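Local coordinates for oxidoreductase (Listeria innocua, PDB 3E18), which binds NAD through a Rossmann-type domain and is probably a dehydrogenase of the GFO/IDH/MocA oxidoreductase family, its substrate being unknown, at residues 100-105 with 331-336; 140-145 with 257-262; 157-162 with 204-209; 192-197 with 217-222; 264-269 with 289-294. All coordinates share one frame; numbering follows the deposited sequence.

Interaction 1. Residues 100-105 with 331-336; sequences MTSEDL and VLKLIE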
# COMPACT_ATOMS: atom_id res chain seq x y z
N MET A 100 22.18 16.31 -4.89
CA MET A 100 22.06 14.86 -4.93
C MET A 100 22.43 14.19 -3.60
O MET A 100 22.16 13.01 -3.40
CB MET A 100 22.83 14.30 -6.12
CG MET A 100 22.15 14.64 -7.45
SD MET A 100 23.16 14.39 -8.91
CE MET A 100 24.82 14.62 -8.27
N THR A 101 23.04 14.94 -2.68
CA THR A 101 23.27 14.41 -1.33
C THR A 101 22.88 15.44 -0.29
O THR A 101 22.87 16.64 -0.56
CB THR A 101 24.74 13.98 -1.06
OG1 THR A 101 25.56 15.14 -0.90
CG2 THR A 101 25.30 13.11 -2.17
N SER A 102 22.60 14.98 0.93
CA SER A 102 22.25 15.90 1.98
C SER A 102 23.46 16.73 2.40
O SER A 102 23.32 17.92 2.73
CB SER A 102 21.65 15.15 3.17
OG SER A 102 22.60 14.30 3.78
N GLU A 103 24.65 16.12 2.38
CA GLU A 103 25.89 16.82 2.73
C GLU A 103 26.15 17.98 1.80
O GLU A 103 26.59 19.03 2.24
CB GLU A 103 27.11 15.89 2.75
CG GLU A 103 27.25 15.04 4.01
CD GLU A 103 27.35 15.86 5.29
OE1 GLU A 103 28.18 16.80 5.35
OE2 GLU A 103 26.60 15.56 6.25
N ASP A 104 25.86 17.81 0.50
CA ASP A 104 26.03 18.88 -0.47
C ASP A 104 25.23 20.14 -0.15
O ASP A 104 25.71 21.26 -0.37
CB ASP A 104 25.65 18.41 -1.88
CG ASP A 104 26.68 17.48 -2.51
OD1 ASP A 104 27.73 17.26 -1.87
OD2 ASP A 104 26.44 16.98 -3.64
N LEU A 105 24.00 19.97 0.36
CA LEU A 105 23.16 21.11 0.69
C LEU A 105 23.70 21.78 1.95
O LEU A 105 23.66 23.01 2.07
CB LEU A 105 21.69 20.70 0.87
CG LEU A 105 20.74 21.75 1.47
CD1 LEU A 105 20.66 23.02 0.59
CD2 LEU A 105 19.36 21.20 1.74
N VAL A 331 14.33 16.31 3.95
CA VAL A 331 13.86 15.59 2.75
C VAL A 331 15.02 14.85 2.09
O VAL A 331 14.89 13.67 1.77
CB VAL A 331 13.15 16.53 1.78
CG1 VAL A 331 12.79 15.80 0.47
CG2 VAL A 331 11.90 17.09 2.42
N LEU A 332 16.16 15.51 1.91
CA LEU A 332 17.29 14.87 1.23
C LEU A 332 17.83 13.68 2.03
O LEU A 332 18.21 12.68 1.44
CB LEU A 332 18.42 15.87 0.90
CG LEU A 332 18.14 16.98 -0.12
CD1 LEU A 332 19.32 17.96 -0.12
CD2 LEU A 332 17.90 16.47 -1.52
N LYS A 333 17.83 13.80 3.35
CA LYS A 333 18.16 12.69 4.24
C LYS A 333 17.16 11.55 4.10
O LYS A 333 17.53 10.38 4.20
CB LYS A 333 18.19 13.17 5.68
CG LYS A 333 19.49 13.80 6.14
CD LYS A 333 19.45 14.11 7.63
CE LYS A 333 19.83 12.91 8.51
NZ LYS A 333 21.27 12.53 8.39
N LEU A 334 15.89 11.88 3.86
CA LEU A 334 14.84 10.87 3.66
C LEU A 334 15.04 10.14 2.33
O LEU A 334 14.89 8.92 2.27
CB LEU A 334 13.43 11.49 3.75
CG LEU A 334 12.18 10.61 3.58
CD1 LEU A 334 12.25 9.39 4.46
CD2 LEU A 334 10.92 11.39 3.91
N ILE A 335 15.38 10.88 1.29
CA ILE A 335 15.72 10.28 0.00
C ILE A 335 16.92 9.32 0.10
O ILE A 335 16.92 8.23 -0.50
CB ILE A 335 15.95 11.38 -1.05
CG1 ILE A 335 14.61 12.01 -1.45
CG2 ILE A 335 16.64 10.81 -2.29
CD1 ILE A 335 14.74 13.32 -2.25
N GLU A 336 17.92 9.71 0.89
CA GLU A 336 19.08 8.86 1.16
C GLU A 336 18.68 7.57 1.90
O GLU A 336 19.15 6.49 1.54
CB GLU A 336 20.14 9.64 1.93
CG GLU A 336 20.82 10.69 1.06
CD GLU A 336 21.73 11.62 1.83
OE1 GLU A 336 21.55 11.81 3.05
OE2 GLU A 336 22.64 12.17 1.18
O HOH W 1 25.08 12.93 2.29

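Interaction 2. Residues 140-145 with 257-262; sequences QKTIGE and GEIVKP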
# COMPACT_ATOMS: atom_id res chain seq x y z
N GLN A 140 -7.69 21.12 10.40
CA GLN A 140 -9.04 21.32 10.93
C GLN A 140 -9.68 20.07 11.51
O GLN A 140 -10.83 20.11 11.97
CB GLN A 140 -9.95 21.96 9.87
CG GLN A 140 -9.50 23.38 9.48
CD GLN A 140 -9.28 24.28 10.69
OE1 GLN A 140 -10.09 24.32 11.62
NE2 GLN A 140 -8.17 25.01 10.69
N LYS A 141 -8.92 18.97 11.48
CA LYS A 141 -9.37 17.66 11.94
C LYS A 141 -10.67 17.18 11.30
O LYS A 141 -11.53 16.62 11.96
CB LYS A 141 -9.45 17.60 13.48
CG LYS A 141 -8.10 17.78 14.17
CD LYS A 141 -8.30 18.09 15.65
CE LYS A 141 -6.99 18.48 16.34
NZ LYS A 141 -6.40 17.36 17.13
N THR A 142 -10.80 17.41 9.99
CA THR A 142 -12.00 17.07 9.23
C THR A 142 -12.40 15.60 9.34
O THR A 142 -13.59 15.26 9.38
CB THR A 142 -11.80 17.43 7.74
OG1 THR A 142 -11.38 18.78 7.63
CG2 THR A 142 -13.08 17.25 6.94
N ILE A 143 -11.40 14.71 9.37
CA ILE A 143 -11.66 13.30 9.59
C ILE A 143 -11.06 12.87 10.94
O ILE A 143 -10.58 11.75 11.09
CB ILE A 143 -11.19 12.40 8.43
CG1 ILE A 143 -9.71 12.63 8.08
CG2 ILE A 143 -12.05 12.67 7.19
CD1 ILE A 143 -9.17 11.69 7.00
N GLY A 144 -11.11 13.78 11.90
CA GLY A 144 -10.47 13.57 13.21
C GLY A 144 -8.97 13.74 13.07
O GLY A 144 -8.49 14.52 12.24
N GLU A 145 -8.22 13.00 13.89
CA GLU A 145 -6.76 12.96 13.82
C GLU A 145 -6.33 12.08 12.66
O GLU A 145 -6.56 10.86 12.69
CB GLU A 145 -6.19 12.43 15.13
CG GLU A 145 -6.55 13.30 16.32
CD GLU A 145 -5.85 12.88 17.61
OE1 GLU A 145 -5.63 11.67 17.82
OE2 GLU A 145 -5.52 13.79 18.41
N GLY A 257 -13.52 13.79 -5.46
CA GLY A 257 -13.37 12.93 -4.30
C GLY A 257 -14.37 13.28 -3.22
O GLY A 257 -15.30 14.06 -3.45
N GLU A 258 -14.18 12.70 -2.04
CA GLU A 258 -15.15 12.88 -1.00
C GLU A 258 -14.57 12.45 0.31
O GLU A 258 -13.47 11.92 0.38
CB GLU A 258 -16.42 12.05 -1.27
CG GLU A 258 -16.23 10.54 -1.28
CD GLU A 258 -17.52 9.79 -1.55
OE1 GLU A 258 -18.37 10.30 -2.33
OE2 GLU A 258 -17.70 8.70 -0.99
N ILE A 259 -15.35 12.67 1.34
CA ILE A 259 -15.03 12.25 2.69
C ILE A 259 -16.21 11.44 3.21
O ILE A 259 -17.36 11.79 2.94
CB ILE A 259 -14.80 13.47 3.55
CG1 ILE A 259 -13.47 14.13 3.17
CG2 ILE A 259 -14.81 13.11 5.03
CD1 ILE A 259 -13.43 15.58 3.50
N VAL A 260 -15.93 10.35 3.92
CA VAL A 260 -16.95 9.56 4.60
C VAL A 260 -16.58 9.47 6.09
O VAL A 260 -15.46 9.13 6.43
CB VAL A 260 -17.15 8.17 3.95
CG1 VAL A 260 -18.26 7.39 4.65
CG2 VAL A 260 -17.54 8.33 2.46
N LYS A 261 -17.50 9.83 6.97
CA LYS A 261 -17.24 9.85 8.41
C LYS A 261 -18.27 9.00 9.13
O LYS A 261 -19.40 8.90 8.67
CB LYS A 261 -17.39 11.29 8.95
CG LYS A 261 -16.36 12.32 8.46
CD LYS A 261 -16.72 13.75 8.92
CE LYS A 261 -16.78 13.88 10.44
NZ LYS A 261 -15.46 13.66 11.06
N PRO A 262 -17.91 8.43 10.30
CA PRO A 262 -18.90 7.75 11.14
C PRO A 262 -19.84 8.74 11.84
O PRO A 262 -19.44 9.88 12.11
CB PRO A 262 -18.03 7.05 12.19
CG PRO A 262 -16.81 7.90 12.29
CD PRO A 262 -16.56 8.38 10.89

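Interaction 3. Residues 157-162 with 204-209; sequences NGIPGD and LGDEVD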
# COMPACT_ATOMS: atom_id res chain seq x y z
N ASN A 157 3.56 7.06 -18.88
CA ASN A 157 4.34 7.79 -19.88
C ASN A 157 5.85 7.54 -19.78
O ASN A 157 6.62 8.05 -20.60
CB ASN A 157 4.01 9.29 -19.83
CG ASN A 157 2.64 9.60 -20.42
OD1 ASN A 157 2.23 8.98 -21.40
ND2 ASN A 157 1.94 10.57 -19.84
N GLY A 158 6.26 6.74 -18.80
CA GLY A 158 7.68 6.42 -18.63
C GLY A 158 8.47 7.58 -18.04
O GLY A 158 7.89 8.46 -17.40
N ILE A 159 9.78 7.56 -18.26
CA ILE A 159 10.68 8.62 -17.79
C ILE A 159 10.92 9.62 -18.93
O ILE A 159 11.33 9.21 -20.03
CB ILE A 159 12.03 8.04 -17.26
CG1 ILE A 159 11.80 7.15 -16.03
CG2 ILE A 159 13.05 9.15 -16.94
CD1 ILE A 159 13.05 6.37 -15.63
N PRO A 160 10.66 10.93 -18.68
CA PRO A 160 10.71 11.93 -19.75
C PRO A 160 12.13 12.37 -20.09
O PRO A 160 13.01 12.36 -19.22
CB PRO A 160 9.91 13.10 -19.17
CG PRO A 160 10.05 12.97 -17.69
CD PRO A 160 10.29 11.52 -17.38
N GLY A 161 12.34 12.77 -21.34
CA GLY A 161 13.68 13.06 -21.86
C GLY A 161 14.49 11.78 -22.03
O GLY A 161 13.88 10.74 -22.27
N ASP A 162 15.83 11.77 -21.91
CA ASP A 162 16.85 12.82 -21.63
C ASP A 162 17.73 12.48 -20.40
O ASP A 162 17.82 11.31 -20.02
CB ASP A 162 16.39 14.31 -21.72
CG ASP A 162 15.72 14.86 -20.43
OD1 ASP A 162 15.65 14.18 -19.37
OD2 ASP A 162 15.23 16.02 -20.52
N LEU A 204 11.16 -0.67 -16.56
CA LEU A 204 11.49 -0.15 -17.89
C LEU A 204 12.90 -0.54 -18.34
O LEU A 204 13.22 -0.44 -19.53
CB LEU A 204 11.28 1.36 -17.95
CG LEU A 204 9.81 1.81 -17.91
CD1 LEU A 204 9.70 3.30 -18.10
CD2 LEU A 204 8.97 1.08 -18.95
N GLY A 205 13.72 -0.98 -17.40
CA GLY A 205 15.06 -1.47 -17.71
C GLY A 205 16.15 -0.41 -17.76
O GLY A 205 17.24 -0.68 -18.24
N ASP A 206 15.85 0.78 -17.24
CA ASP A 206 16.83 1.86 -17.16
C ASP A 206 17.77 1.68 -15.99
O ASP A 206 17.52 0.85 -15.11
CB ASP A 206 16.13 3.22 -17.05
CG ASP A 206 15.61 3.72 -18.37
OD1 ASP A 206 16.41 3.80 -19.34
OD2 ASP A 206 14.41 4.04 -18.45
N GLU A 207 18.86 2.45 -15.98
CA GLU A 207 19.82 2.41 -14.87
C GLU A 207 19.31 3.15 -13.63
O GLU A 207 19.82 2.96 -12.52
CB GLU A 207 21.20 2.95 -15.31
CG GLU A 207 21.19 4.40 -15.79
CD GLU A 207 22.57 4.89 -16.22
OE1 GLU A 207 23.03 4.49 -17.32
OE2 GLU A 207 23.17 5.69 -15.47
N VAL A 208 18.28 3.97 -13.84
CA VAL A 208 17.57 4.66 -12.76
C VAL A 208 16.15 4.12 -12.58
O VAL A 208 15.59 3.51 -13.50
CB VAL A 208 17.48 6.19 -13.01
CG1 VAL A 208 18.87 6.80 -13.08
CG2 VAL A 208 16.68 6.50 -14.28
N ASP A 209 15.59 4.35 -11.40
CA ASP A 209 14.25 3.90 -11.05
C ASP A 209 13.16 4.61 -11.86
O ASP A 209 13.23 5.82 -12.08
CB ASP A 209 14.00 4.12 -9.55
CG ASP A 209 13.99 5.59 -9.16
OD1 ASP A 209 15.08 6.20 -9.03
OD2 ASP A 209 12.89 6.14 -8.97

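Interaction 4. Residues 192-197 with 217-222; sequences NVKSVS and TFENGI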
# COMPACT_ATOMS: atom_id res chain seq x y z
N ASN A 192 9.50 13.76 13.54
CA ASN A 192 10.68 13.17 12.93
C ASN A 192 10.35 11.81 12.35
O ASN A 192 9.53 11.08 12.91
CB ASN A 192 11.78 13.00 13.98
CG ASN A 192 12.44 14.32 14.37
OD1 ASN A 192 12.37 15.31 13.64
ND2 ASN A 192 13.11 14.32 15.52
N VAL A 193 10.99 11.46 11.24
CA VAL A 193 10.88 10.13 10.65
C VAL A 193 11.57 9.12 11.57
O VAL A 193 12.71 9.33 11.97
CB VAL A 193 11.47 10.07 9.23
CG1 VAL A 193 11.50 8.65 8.69
CG2 VAL A 193 10.67 10.96 8.30
N LYS A 194 10.85 8.05 11.91
CA LYS A 194 11.36 6.95 12.71
C LYS A 194 11.92 5.84 11.83
O LYS A 194 13.00 5.32 12.09
CB LYS A 194 10.25 6.39 13.61
CG LYS A 194 10.76 5.49 14.73
CD LYS A 194 9.77 4.38 15.06
CE LYS A 194 8.84 4.75 16.19
NZ LYS A 194 9.54 4.74 17.51
N SER A 195 11.20 5.47 10.77
CA SER A 195 11.65 4.38 9.91
C SER A 195 11.16 4.51 8.47
O SER A 195 10.16 5.18 8.21
CB SER A 195 11.21 3.03 10.49
OG SER A 195 9.80 2.87 10.44
N VAL A 196 11.88 3.86 7.55
CA VAL A 196 11.57 3.89 6.11
C VAL A 196 11.88 2.52 5.52
O VAL A 196 12.98 2.00 5.73
CB VAL A 196 12.50 4.88 5.34
CG1 VAL A 196 12.00 5.11 3.92
CG2 VAL A 196 12.65 6.18 6.06
N SER A 197 10.95 1.96 4.75
CA SER A 197 11.27 0.81 3.92
C SER A 197 10.89 1.28 2.52
O SER A 197 10.06 2.16 2.39
CB SER A 197 10.43 -0.40 4.32
OG SER A 197 9.04 -0.20 4.11
N THR A 217 7.26 5.67 8.78
CA THR A 217 6.64 5.82 10.08
C THR A 217 7.31 6.99 10.81
O THR A 217 8.53 7.14 10.76
CB THR A 217 6.78 4.52 10.92
OG1 THR A 217 6.39 3.39 10.13
CG2 THR A 217 5.90 4.58 12.15
N PHE A 218 6.50 7.81 11.49
CA PHE A 218 6.99 8.98 12.24
C PHE A 218 7.05 8.63 13.70
O PHE A 218 6.43 7.68 14.11
CB PHE A 218 6.06 10.18 12.02
CG PHE A 218 6.12 10.71 10.62
CD1 PHE A 218 7.06 11.67 10.27
CD2 PHE A 218 5.27 10.22 9.65
CE1 PHE A 218 7.17 12.15 8.99
CE2 PHE A 218 5.35 10.70 8.34
CZ PHE A 218 6.31 11.67 8.01
N GLU A 219 7.78 9.43 14.48
CA GLU A 219 7.91 9.20 15.93
C GLU A 219 6.58 9.28 16.68
O GLU A 219 6.40 8.65 17.72
CB GLU A 219 8.93 10.18 16.55
CG GLU A 219 10.36 10.10 15.98
CD GLU A 219 11.20 8.94 16.53
OE1 GLU A 219 10.77 8.25 17.48
OE2 GLU A 219 12.31 8.73 16.01
N ASN A 220 5.64 10.07 16.14
CA ASN A 220 4.30 10.19 16.72
C ASN A 220 3.28 9.13 16.27
O ASN A 220 2.09 9.22 16.59
CB ASN A 220 3.74 11.60 16.52
CG ASN A 220 3.36 11.89 15.07
OD1 ASN A 220 3.61 11.10 14.16
ND2 ASN A 220 2.76 13.05 14.85
N GLY A 221 3.73 8.13 15.51
CA GLY A 221 2.88 7.00 15.17
C GLY A 221 2.22 7.14 13.81
O GLY A 221 1.61 6.19 13.33
N ILE A 222 2.32 8.31 13.21
CA ILE A 222 1.74 8.55 11.87
C ILE A 222 2.46 7.71 10.83
O ILE A 222 3.69 7.56 10.88
CB ILE A 222 1.74 10.04 11.51
CG1 ILE A 222 0.72 10.78 12.38
CG2 ILE A 222 1.44 10.29 9.98
CD1 ILE A 222 0.69 12.28 12.15
O HOH W 2 8.61 2.57 7.76

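Interaction 5. Residues 264-269 with 289-294; sequences ALAKTS and EEATNT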
# COMPACT_ATOMS: atom_id res chain seq x y z
N ALA A 264 -22.71 9.05 15.30
CA ALA A 264 -22.94 8.49 16.64
C ALA A 264 -23.88 7.27 16.64
O ALA A 264 -24.00 6.59 17.65
CB ALA A 264 -23.47 9.55 17.59
N LEU A 265 -24.55 7.02 15.51
CA LEU A 265 -25.47 5.89 15.38
C LEU A 265 -24.80 4.61 14.89
O LEU A 265 -25.42 3.54 14.88
CB LEU A 265 -26.62 6.22 14.42
CG LEU A 265 -27.44 7.51 14.61
CD1 LEU A 265 -28.43 7.64 13.47
CD2 LEU A 265 -28.14 7.54 15.96
N ALA A 266 -23.54 4.72 14.48
CA ALA A 266 -22.75 3.58 13.98
C ALA A 266 -22.54 2.49 15.04
O ALA A 266 -22.50 1.31 14.70
CB ALA A 266 -21.41 4.06 13.43
N LYS A 267 -22.42 2.90 16.30
CA LYS A 267 -22.15 1.99 17.42
C LYS A 267 -23.30 1.03 17.73
O LYS A 267 -23.06 -0.10 18.16
CB LYS A 267 -21.79 2.80 18.67
CG LYS A 267 -20.33 3.24 18.72
CD LYS A 267 -20.14 4.47 19.61
CE LYS A 267 -18.66 4.83 19.72
NZ LYS A 267 -18.42 6.15 20.38
N THR A 268 -24.53 1.47 17.50
CA THR A 268 -25.72 0.67 17.81
C THR A 268 -26.34 -0.00 16.58
O THR A 268 -27.33 -0.74 16.69
CB THR A 268 -26.81 1.50 18.54
OG1 THR A 268 -27.14 2.65 17.75
CG2 THR A 268 -26.34 1.93 19.92
N SER A 269 -25.76 0.26 15.41
CA SER A 269 -26.29 -0.30 14.18
C SER A 269 -25.52 -1.54 13.74
O SER A 269 -24.41 -1.79 14.21
CB SER A 269 -26.28 0.75 13.07
OG SER A 269 -24.99 0.85 12.49
N GLU A 289 -27.12 2.67 6.41
CA GLU A 289 -27.29 4.08 5.99
C GLU A 289 -27.08 5.08 7.12
O GLU A 289 -26.38 6.09 6.95
CB GLU A 289 -28.67 4.26 5.32
CG GLU A 289 -28.89 5.63 4.65
CD GLU A 289 -30.01 5.62 3.61
OE1 GLU A 289 -31.14 5.16 3.92
OE2 GLU A 289 -29.78 6.10 2.48
N GLU A 290 -27.64 4.77 8.29
CA GLU A 290 -27.54 5.61 9.49
C GLU A 290 -26.13 5.78 10.08
O GLU A 290 -25.88 6.74 10.81
CB GLU A 290 -28.49 5.10 10.59
CG GLU A 290 -28.26 3.66 11.03
CD GLU A 290 -29.19 2.66 10.35
OE1 GLU A 290 -29.53 2.83 9.15
OE2 GLU A 290 -29.59 1.68 11.02
N ALA A 291 -25.23 4.85 9.75
CA ALA A 291 -23.88 4.78 10.36
C ALA A 291 -22.86 5.81 9.86
O ALA A 291 -21.85 6.06 10.52
CB ALA A 291 -23.32 3.36 10.20
N THR A 292 -23.07 6.37 8.67
CA THR A 292 -22.08 7.27 8.10
C THR A 292 -22.68 8.55 7.51
O THR A 292 -23.87 8.61 7.17
CB THR A 292 -21.23 6.60 6.97
OG1 THR A 292 -22.06 6.34 5.83
CG2 THR A 292 -20.57 5.30 7.43
N ASN A 293 -21.83 9.57 7.40
CA ASN A 293 -22.12 10.77 6.63
C ASN A 293 -21.14 10.92 5.48
O ASN A 293 -19.95 10.67 5.64
CB ASN A 293 -21.98 12.01 7.51
CG ASN A 293 -23.13 12.17 8.48
OD1 ASN A 293 -24.29 12.00 8.12
ND2 ASN A 293 -22.81 12.52 9.73
N THR A 294 -21.62 11.34 4.32
CA THR A 294 -20.73 11.62 3.20
C THR A 294 -20.67 13.12 2.94
O THR A 294 -21.70 13.78 2.82
CB THR A 294 -21.19 10.88 1.95
OG1 THR A 294 -21.21 9.48 2.24
CG2 THR A 294 -20.25 11.13 0.79

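Interaction 1. Residues 100-105 with 331-336
Ser102, Leu332 and Glu336 carry this contact, with the serine gripped at two points by the glutamate. Its backbone N-H runs almost straight to Glu336 OE2 (2.8 Å, 171° at the hydrogen), meeting that oxygen from above the carboxylate plane. Its hydroxyl donates to the other oxygen, Glu336 OE1, also at 2.8 Å, on the syn side and 23° out of the plane. With OG between the backbone N and the carbonyl carbon (chi1 65°), hydroxyl and amide both reach the one carboxylate. Glu336 reaches across with its chain extended beyond CG. A water that donates to Glu336 OE2 also accepts from Glu103 N, so the carboxylate serves the first turn of helix 102-115. Thr101 is the N-cap of that helix: its OG1 accepts from Asp104 N at 3.0 Å. A carboxylate beside a helix N-terminus would probably be favoured in its charged form. The contact thus joins the Rossmann domain to helix 325-344, late in the chain. On the buried side Leu332 lays its CB 4.0 Å from Ser102 CB, and its CD1 meets Leu105 CD2 at 3.7 Å, the two leucines crossing at about a right angle. Thr99 and Tyr329 also pack here, while Lys333 CG lies against Ser102 CB on the exposed flank.

Interaction 2. Residues 140-145 with 257-262
Thr142 and Ile143 form the corner of a type I turn, Lys141 to Gly144, which faces the extended strand 257-262; the nearest CA atoms, those of Ile143 and Lys261, stay 6.7 Å apart. Lys141 leaves the preceding helix with positive phi, and the turn is closed by Gly144 N bonding to Lys141 O at 2.9 Å. No backbone hydrogen bond passes between the segments, so side chains make the join. Lys261 sends NZ to Thr142 O (3.0 Å), approaching with a C=O...N angle of 140° and tilted 31° from the carbonyl plane. Bends in the outer half of its chain curl the lysine so that CD and CE also lie close to this oxygen. NZ has a second acceptor in Glu245 O, which pins the ammonium between two backbone carbonyls. Two residues earlier on the strand, Ile259 points the same way and offers two methyls: CG2 packs on Ile143 CG2 at 3.5 Å, and CD1 touches Thr142 CG2 at 3.8 Å, the threonine and the isoleucine meeting at about a right angle. Met137 of helix 129-140 packs on Thr142, Ile143 and Ile259 alike. The turn therefore links that helix to strand 146-154 while resting on strand 257-262, which lies between strands 246-250 and 292-295 in the large mixed sheet.

Interaction 3. Residues 157-162 with 204-209
Ile159 reaches with its CD1 into the loop 204-209, and this one methyl meets three residues of it. Both segments are loops of the GFO/IDH/MocA C-terminal domain: 157-162 follows strand 146-154, whereas the loop 204-209 lies at the turn of the hairpin formed by strands 193-201 and 211-218. CD1 touches Asp209 O at 3.6 Å, Val208 CG2 at 3.9 Å and Asp206 OD2, also at 3.9 Å. The isoleucine chain is extended past CG1 (chi2 170°), which carries the methyl to these three partners. No hydrogen bond crosses between the segments; the contact is van der Waals in kind. Further out, Met173 of helix 173-188 and Asp210 also pack on Ile159. The carboxylate of Asp209 takes a bond from Val174 N at the start of that helix, and this ties down the backbone whose carbonyl meets CD1. At the far end of 157-162, Asp162 touches NAD, follows a cis peptide bond and has its OD1 bonded to Arg164 N, so the loop leads from this packing to the cofactor pocket. Leu204, on which Pro287 of the second subunit packs, brings its CD1 to 3.8 Å from Gly158 CA.

Interaction 4. Residues 192-197 with 217-222
Lys194, which with Ser195 forms a classic beta bulge opposite Thr217, lays its side chain across Glu219, and that chain can be followed outward from the sheet. CB sits 3.4 Å from Thr217 O, the carbonyl that the bulge is built round. CG is anti to the backbone N (chi1 -165°), which places it over the Glu219 carboxylate, 3.8 Å from OE2. The chain then bends at each remaining torsion; CE passes near Glu219 OE1, and NZ ends 3.7 Å from the same oxygen, a long salt bridge on the exposed surface. Beneath it, Thr217 O accepts from both Lys194 N (2.7 Å) and Ser195 N (3.1 Å), the first in the carbonyl plane and the second tilted 23° from it. The doubled acceptance marks the bulge, where the register shifts by one. Val193 faces Phe218 as an antiparallel non-hydrogen-bonded pair, whereas Ser195 and Thr217 are hydrogen-bonded, with Thr217 N returning a bond to Ser195 O. Glu219 N also bonds to Asn192 O at 2.9 Å. A type I turn, Phe218 to Gly221, follows, with an Asx turn at Asn220. Val193 CG2 meets Phe218 CE1 at 3.8 Å, and both residues rest on Leu186 of helix 173-188. Strand 193-201 is flanked by 211-218 and 348-349, with helix 325-344 packing on Val196; Ser195 OG bonds to Asn345 ND2 of the second subunit.

Interaction 5. Residues 264-269 with 289-294
Ala266 and Ala291 bring their chains together, CA to CA at 4.0 Å, and their CB methyls meet at 3.8 Å; Ala266 CB also lies 3.6 Å from Ala291 O. Short side chains allow so close an approach. Alongside, Leu265 places CG beside its backbone N (chi1 -51°) and continues extended, which lays its CB and CD1 over the carbonyl of Glu290, CB being 3.7 Å from Glu290 O. CD1 also touches Glu290 CB, the two side chains meeting at about a right angle. Glu290 itself is folded: CG stands between N and the carbonyl carbon (chi1 58°), and a further bend at chi2 (-97°) swings the carboxylate toward Ser269, whose CB lies 4.0 Å from Glu290 OE2. Here the chain leaves strand 257-262 and later returns to form strand 292-295, an edge strand of the mixed sheet within this chain. Thr263 OG1 bonds to Leu265 N and to Glu290 O, bridging the two ends of this excursion. Ser269 OG, held near Ala291 CB at 3.8 Å, is hydrogen-bonded to Ser288 OG.

Interaction 1 encloses the other four along the sequence, pairing an early helix with the late helix 325-344. The latter touches interaction 4 directly, Leu334 CD1 lying 3.6 Å from Val196 CG2, with centres about 17 Å apart. Interactions 2, 4 and 5 all reach the large mixed sheet: 2 and 5 are neighbours at one end, about 14 Å between centres, where Lys261 O probably accepts from Asn293 N, and 4 lies toward the other end, about 32 Å from 5 between centres. Interactions 3 and 4 alternate in sequence about the same hairpin, yet stand about 30 Å apart between centres. Interactions 2 to 5 all touch the second subunit, 5 through Thr292, while interaction 3 also reaches the cofactor pocket.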